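PDB 2JKS: bradyzoite surface antigen BSR4, which is a bradyzoite-stage surface antigen of Toxoplasma gondii, a SAG1-related protein that probably acts at the parasite surface and binds zinc ions. Local coordinates for residues R39-F44 with S119-N124; T97-N102 with H123-P128. All blocks are in the same frame, centred on the assembly; numbering follows the deposited sequence.

How the contacts relate
Contact 1 pairs two neighbouring strands of the first SRS domain, and contact 2 takes up the chain where the second of those strands runs out, joining it to the loop 97-102. H123 and N124 belong to both, and the contact centres lie about 11 Å apart. They share a zinc site: H123, common to both, binds the ion through ND1 at 2.0 Å, and E125 of contact 2 through OE2 at 2.1 Å. E121 of contact 1 accepts a long hydrogen bond from H123 NE2. Hydrophobic packing also links them, with M40 CE 3.8 Å from L127 CG and L122 CD2 4.0 Å from V101 CG1. Another zinc ion lies roughly 5 Å from the H123 side chain.

Contact 1. Residues R39-F44 with S119-N124. With ZN (zinc ion), chain D.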
loop_
_atom_site.group_PDB
_atom_site.type_symbol
_atom_site.label_atom_id
_atom_site.label_comp_id
_atom_site.label_asym_id
_atom_site.label_seq_id
_atom_site.Cartn_x
_atom_site.Cartn_y
_atom_site.Cartn_z
ATOM N N ARG A 39 -1.476 12.663 5.557
ATOM C CA ARG A 39 -2.901 12.913 5.492
ATOM C C ARG A 39 -3.556 11.584 5.726
ATOM O O ARG A 39 -4.022 10.947 4.828
ATOM C CB ARG A 39 -3.356 13.516 4.141
ATOM C CG ARG A 39 -2.441 14.564 3.566
ATOM C CD ARG A 39 -3.029 15.071 2.271
ATOM N NE ARG A 39 -4.146 15.967 2.535
ATOM C CZ ARG A 39 -4.085 17.291 2.409
ATOM N NH1 ARG A 39 -2.952 17.874 1.994
ATOM N NH2 ARG A 39 -5.167 18.023 2.682
ATOM N N MET A 40 -3.565 11.178 6.973
ATOM C CA MET A 40 -3.808 9.826 7.369
ATOM C C MET A 40 -5.200 9.623 7.938
ATOM O O MET A 40 -5.587 8.483 8.226
ATOM C CB MET A 40 -2.760 9.443 8.427
ATOM C CG MET A 40 -1.304 9.361 7.882
ATOM S SD MET A 40 -1.122 8.005 6.704
ATOM C CE MET A 40 -0.547 6.736 7.797
ATOM N N THR A 41 -5.941 10.713 8.113
ATOM C CA THR A 41 -7.266 10.642 8.713
ATOM C C THR A 41 -8.349 11.159 7.803
ATOM O O THR A 41 -8.306 12.313 7.379
ATOM C CB THR A 41 -7.380 11.400 10.055
ATOM O OG1 THR A 41 -6.476 10.836 10.986
ATOM C CG2 THR A 41 -8.802 11.291 10.613
ATOM N N ALA A 42 -9.336 10.304 7.526
ATOM C CA ALA A 42 -10.521 10.719 6.795
ATOM C C ALA A 42 -11.736 10.894 7.740
ATOM O O ALA A 42 -11.855 10.198 8.734
ATOM C CB ALA A 42 -10.852 9.705 5.726
ATOM N N THR A 43 -12.617 11.856 7.453
ATOM C CA THR A 43 -13.880 11.889 8.163
ATOM C C THR A 43 -15.048 11.882 7.195
ATOM O O THR A 43 -14.962 12.463 6.109
ATOM C CB THR A 43 -13.996 13.057 9.181
ATOM O OG1 THR A 43 -14.016 14.291 8.478
ATOM C CG2 THR A 43 -12.818 13.075 10.161
ATOM N N PHE A 44 -16.149 11.239 7.614
ATOM C CA PHE A 44 -17.347 11.084 6.793
ATOM C C PHE A 44 -18.557 11.383 7.670
ATOM O O PHE A 44 -18.724 10.781 8.721
ATOM C CB PHE A 44 -17.431 9.669 6.181
ATOM C CG PHE A 44 -18.555 9.489 5.162
ATOM C CD1 PHE A 44 -18.834 10.465 4.215
ATOM C CD2 PHE A 44 -19.313 8.309 5.155
ATOM C CE1 PHE A 44 -19.836 10.297 3.269
ATOM C CE2 PHE A 44 -20.322 8.118 4.213
ATOM C CZ PHE A 44 -20.573 9.127 3.256
ATOM N N SER A 119 -14.835 8.384 11.506
ATOM C CA SER A 119 -13.426 8.767 11.341
ATOM C C SER A 119 -12.660 7.509 10.974
ATOM O O SER A 119 -12.927 6.464 11.562
ATOM C CB SER A 119 -12.852 9.208 12.714
ATOM O OG SER A 119 -13.183 10.537 12.975
ATOM N N LEU A 120 -11.726 7.597 10.022
ATOM C CA LEU A 120 -10.817 6.495 9.697
ATOM C C LEU A 120 -9.426 7.052 9.837
ATOM O O LEU A 120 -9.054 8.002 9.135
ATOM C CB LEU A 120 -11.062 5.909 8.285
ATOM C CG LEU A 120 -9.987 4.966 7.702
ATOM C CD1 LEU A 120 -9.852 3.717 8.568
ATOM C CD2 LEU A 120 -10.287 4.559 6.212
ATOM N N GLU A 121 -8.663 6.517 10.786
ATOM C CA GLU A 121 -7.300 7.016 10.997
ATOM C C GLU A 121 -6.321 5.896 10.615
ATOM O O GLU A 121 -6.242 4.887 11.274
ATOM C CB GLU A 121 -7.083 7.454 12.466
ATOM C CG GLU A 121 -5.608 7.749 12.789
ATOM C CD GLU A 121 -5.396 7.965 14.250
ATOM O OE1 GLU A 121 -5.635 7.015 15.049
ATOM O OE2 GLU A 121 -4.983 9.080 14.611
ATOM N N LEU A 122 -5.591 6.063 9.515
ATOM C CA LEU A 122 -4.542 5.113 9.255
ATOM C C LEU A 122 -3.282 5.446 10.038
ATOM O O LEU A 122 -3.042 6.616 10.349
ATOM C CB LEU A 122 -4.260 5.037 7.757
ATOM C CG LEU A 122 -5.485 4.737 6.909
ATOM C CD1 LEU A 122 -5.057 4.710 5.464
ATOM C CD2 LEU A 122 -6.155 3.447 7.323
ATOM N N HIS A 123 -2.514 4.401 10.391
ATOM C CA HIS A 123 -1.188 4.512 11.013
ATOM C C HIS A 123 -0.180 4.139 9.901
ATOM O O HIS A 123 -0.551 3.582 8.855
ATOM C CB HIS A 123 -0.985 3.588 12.261
ATOM C CG HIS A 123 -1.921 3.856 13.423
ATOM N ND1 HIS A 123 -1.719 3.328 14.686
ATOM C CD2 HIS A 123 -3.034 4.622 13.520
ATOM C CE1 HIS A 123 -2.690 3.723 15.492
ATOM N NE2 HIS A 123 -3.482 4.533 14.815
ATOM N N ASN A 124 1.097 4.445 10.105
ATOM C CA ASN A 124 2.078 4.230 9.021
ATOM C C ASN A 124 2.126 2.780 8.616
ATOM O O ASN A 124 2.198 2.428 7.422
ATOM C CB ASN A 124 3.446 4.792 9.404
ATOM C CG ASN A 124 3.517 6.315 9.274
ATOM O OD1 ASN A 124 2.760 6.955 8.511
ATOM N ND2 ASN A 124 4.450 6.911 10.008
HETATM ZN ZN ZN D . -0.258 2.045 15.091
#
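A42 and L120 exchange two backbone hydrogen bonds, A42 N to L120 O at 2.8 Å and L120 N to A42 O at 2.9 Å, and the bond from L122 N to M40 O, 2.7 Å long, carries the ladder past T41. A CA-H...O contact adds to it, T41 CA lying 3.2 Å from L120 O.

The strands run antiparallel at 169°, with T41-E121 and T43-S119 as non-hydrogen-bonded pairs, side by side in a sheet of the beta-sandwich SRS domain. The face bearing A42 and L120 is buried: small A42 leaves room for L33 and L35, while branched L120 fills against F134.

On the other face the residues are polar. The T41 side chain crosses that of E121 at a slant, OG1 resting 3.7 Å from E121 CG. The hydroxyl of T43 is hydrogen-bonded to D13, leaving its methyl to meet S119 OG.

Where the strands run out, the M40 methyl rests on both polar and apolar atoms. M40 is flexible enough to fold over, its chain bent at chi2 (-66°) and again at chi3, which carries CE to 3.3 Å from H123 O and close to N124 OD1. Its apolar partner is L122 CB, 4.1 Å from the same CE.

The H123 side chain sets off away from strand 41-44. Its two nitrogens suit a double role: ND1 binds zinc, and NE2 donates in its own ring plane to E121 OE1 at 3.3 Å, meeting that oxygen from 60° above the carboxylate plane. This long bond, together with the zinc bond at ND1, probably limits ring rotation.

Contact 2. Residues T97-N102 with H123-P128; sequences TDRIVN and HNEDLP. With ZN (zinc ion), chain D.
The loop 97-102 meets the turn 123-128 in a mostly polar loop-to-loop contact, set at one end of the first SRS beta-sandwich domain beside a zinc site. The turn contains a short 3-10 segment, and D126 braces it from within: its backbone N bonds to H123 O, and its carboxylate OD2 accepts from H123 N at 2.9 Å, nearly straight at 166°. An aspartate is short enough to close this turn on itself.

CG anti to the backbone N (chi1 -161°) sends R99 across, and the bend at chi3 turns its guanidinium in between the H123 ring and D126 OD1, one over each of its faces. R99 NH2 lies 3.6 Å above the ring centre, the planes 34° apart. NH1 forms a salt bridge with D126 and donates to E125 OE2 at 3.1 Å, but it sits too near D126 for its place to be sure. E125 bends at chi2 to bring OE2 to zinc, which would probably draw charge from it.

V101 CG1 packs 3.7 Å from D126 OD2, and T97 CG2 3.5 Å from D126 O. A water spans the two backbones, accepting from D98 N at 3.0 Å and donating to E125 O at 3.2 Å.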
loop_
_atom_site.group_PDB
_atom_site.type_symbol
_atom_site.label_atom_id
_atom_site.label_comp_id
_atom_site.label_asym_id
_atom_site.label_seq_id
_atom_site.Cartn_x
_atom_site.Cartn_y
_atom_site.Cartn_z
ATOM N N THR A 97 -2.937 -5.738 5.303
ATOM C CA THR A 97 -2.101 -5.370 6.426
ATOM C C THR A 97 -2.496 -6.172 7.663
ATOM O O THR A 97 -3.495 -6.888 7.636
ATOM C CB THR A 97 -2.074 -3.796 6.646
ATOM O OG1 THR A 97 -3.414 -3.270 6.679
ATOM C CG2 THR A 97 -1.262 -3.083 5.511
ATOM N N ASP A 98 -1.702 -6.080 8.737
ATOM C CA ASP A 98 -1.815 -6.986 9.907
ATOM C C ASP A 98 -2.739 -6.493 10.998
ATOM O O ASP A 98 -3.264 -7.284 11.768
ATOM C CB ASP A 98 -0.437 -7.195 10.573
ATOM C CG ASP A 98 0.596 -7.816 9.640
ATOM O OD1 ASP A 98 0.223 -8.630 8.756
ATOM O OD2 ASP A 98 1.790 -7.483 9.817
ATOM N N ARG A 99 -2.881 -5.174 11.093
ATOM C CA ARG A 99 -3.634 -4.546 12.169
ATOM C C ARG A 99 -5.105 -4.426 11.737
ATOM O O ARG A 99 -5.392 -4.109 10.587
ATOM C CB ARG A 99 -3.034 -3.157 12.468
ATOM C CG ARG A 99 -3.414 -2.617 13.844
ATOM C CD ARG A 99 -2.912 -1.173 14.098
ATOM N NE ARG A 99 -4.007 -0.207 13.914
ATOM C CZ ARG A 99 -3.940 0.801 13.071
ATOM N NH1 ARG A 99 -2.789 1.016 12.442
ATOM N NH2 ARG A 99 -4.975 1.624 12.901
ATOM N N ILE A 100 -6.025 -4.705 12.650
ATOM C CA ILE A 100 -7.450 -4.464 12.409
ATOM C C ILE A 100 -7.655 -2.950 12.257
ATOM O O ILE A 100 -7.242 -2.192 13.127
ATOM C CB ILE A 100 -8.309 -4.991 13.615
ATOM C CG1 ILE A 100 -8.150 -6.532 13.812
ATOM C CG2 ILE A 100 -9.753 -4.486 13.536
ATOM C CD1 ILE A 100 -9.063 -7.460 13.001
ATOM N N VAL A 101 -8.248 -2.497 11.146
ATOM C CA VAL A 101 -8.504 -1.051 10.958
ATOM C C VAL A 101 -9.941 -0.857 10.515
ATOM O O VAL A 101 -10.394 -1.551 9.607
ATOM C CB VAL A 101 -7.575 -0.355 9.868
ATOM C CG1 VAL A 101 -7.161 1.039 10.369
ATOM C CG2 VAL A 101 -6.382 -1.202 9.474
ATOM N N ASN A 102 -10.671 0.049 11.160
ATOM C CA ASN A 102 -12.074 0.237 10.793
ATOM C C ASN A 102 -12.380 1.692 10.936
ATOM O O ASN A 102 -11.726 2.413 11.732
ATOM C CB ASN A 102 -13.052 -0.490 11.745
ATOM C CG ASN A 102 -12.783 -1.950 11.922
ATOM O OD1 ASN A 102 -12.360 -2.386 13.004
ATOM N ND2 ASN A 102 -13.094 -2.731 10.908
ATOM N N HIS A 123 -2.514 4.401 10.391
ATOM C CA HIS A 123 -1.188 4.512 11.013
ATOM C C HIS A 123 -0.180 4.139 9.901
ATOM O O HIS A 123 -0.551 3.582 8.855
ATOM C CB HIS A 123 -0.985 3.588 12.261
ATOM C CG HIS A 123 -1.921 3.856 13.423
ATOM N ND1 HIS A 123 -1.719 3.328 14.686
ATOM C CD2 HIS A 123 -3.034 4.622 13.520
ATOM C CE1 HIS A 123 -2.690 3.723 15.492
ATOM N NE2 HIS A 123 -3.482 4.533 14.815
ATOM N N ASN A 124 1.097 4.445 10.105
ATOM C CA ASN A 124 2.078 4.230 9.021
ATOM C C ASN A 124 2.126 2.780 8.616
ATOM O O ASN A 124 2.198 2.428 7.422
ATOM C CB ASN A 124 3.446 4.792 9.404
ATOM C CG ASN A 124 3.517 6.315 9.274
ATOM O OD1 ASN A 124 2.760 6.955 8.511
ATOM N ND2 ASN A 124 4.450 6.911 10.008
ATOM N N GLU A 125 1.989 1.918 9.612
ATOM C CA GLU A 125 2.021 0.472 9.386
ATOM C C GLU A 125 0.808 -0.027 8.606
ATOM O O GLU A 125 0.831 -1.158 8.079
ATOM C CB GLU A 125 2.215 -0.294 10.713
ATOM C CG GLU A 125 1.005 -0.450 11.672
ATOM C CD GLU A 125 0.856 0.695 12.709
ATOM O OE1 GLU A 125 1.562 1.735 12.570
ATOM O OE2 GLU A 125 0.039 0.558 13.669
ATOM N N ASP A 126 -0.234 0.830 8.475
ATOM C CA ASP A 126 -1.433 0.436 7.737
ATOM C C ASP A 126 -1.298 0.729 6.256
ATOM O O ASP A 126 -2.124 0.279 5.449
ATOM C CB ASP A 126 -2.709 1.134 8.242
ATOM C CG ASP A 126 -3.027 0.833 9.695
ATOM O OD1 ASP A 126 -2.807 -0.291 10.182
ATOM O OD2 ASP A 126 -3.571 1.732 10.345
ATOM N N LEU A 127 -0.307 1.536 5.898
ATOM C CA LEU A 127 -0.170 1.972 4.480
ATOM C C LEU A 127 0.191 0.764 3.622
ATOM O O LEU A 127 1.104 0.042 3.997
ATOM C CB LEU A 127 0.872 3.080 4.354
ATOM C CG LEU A 127 0.478 4.412 4.962
ATOM C CD1 LEU A 127 1.664 5.376 4.787
ATOM C CD2 LEU A 127 -0.807 4.898 4.273
ATOM N N PRO A 128 -0.561 0.513 2.510
ATOM C CA PRO A 128 -0.412 -0.710 1.692
ATOM C C PRO A 128 0.880 -0.695 0.846
ATOM O O PRO A 128 1.529 0.336 0.725
ATOM C CB PRO A 128 -1.687 -0.698 0.804
ATOM C CG PRO A 128 -2.021 0.750 0.670
ATOM C CD PRO A 128 -1.661 1.372 2.007
HETATM ZN ZN ZN D . -0.258 2.045 15.091
HETATM O O HOH W 1 0.731 -4.324 8.301
#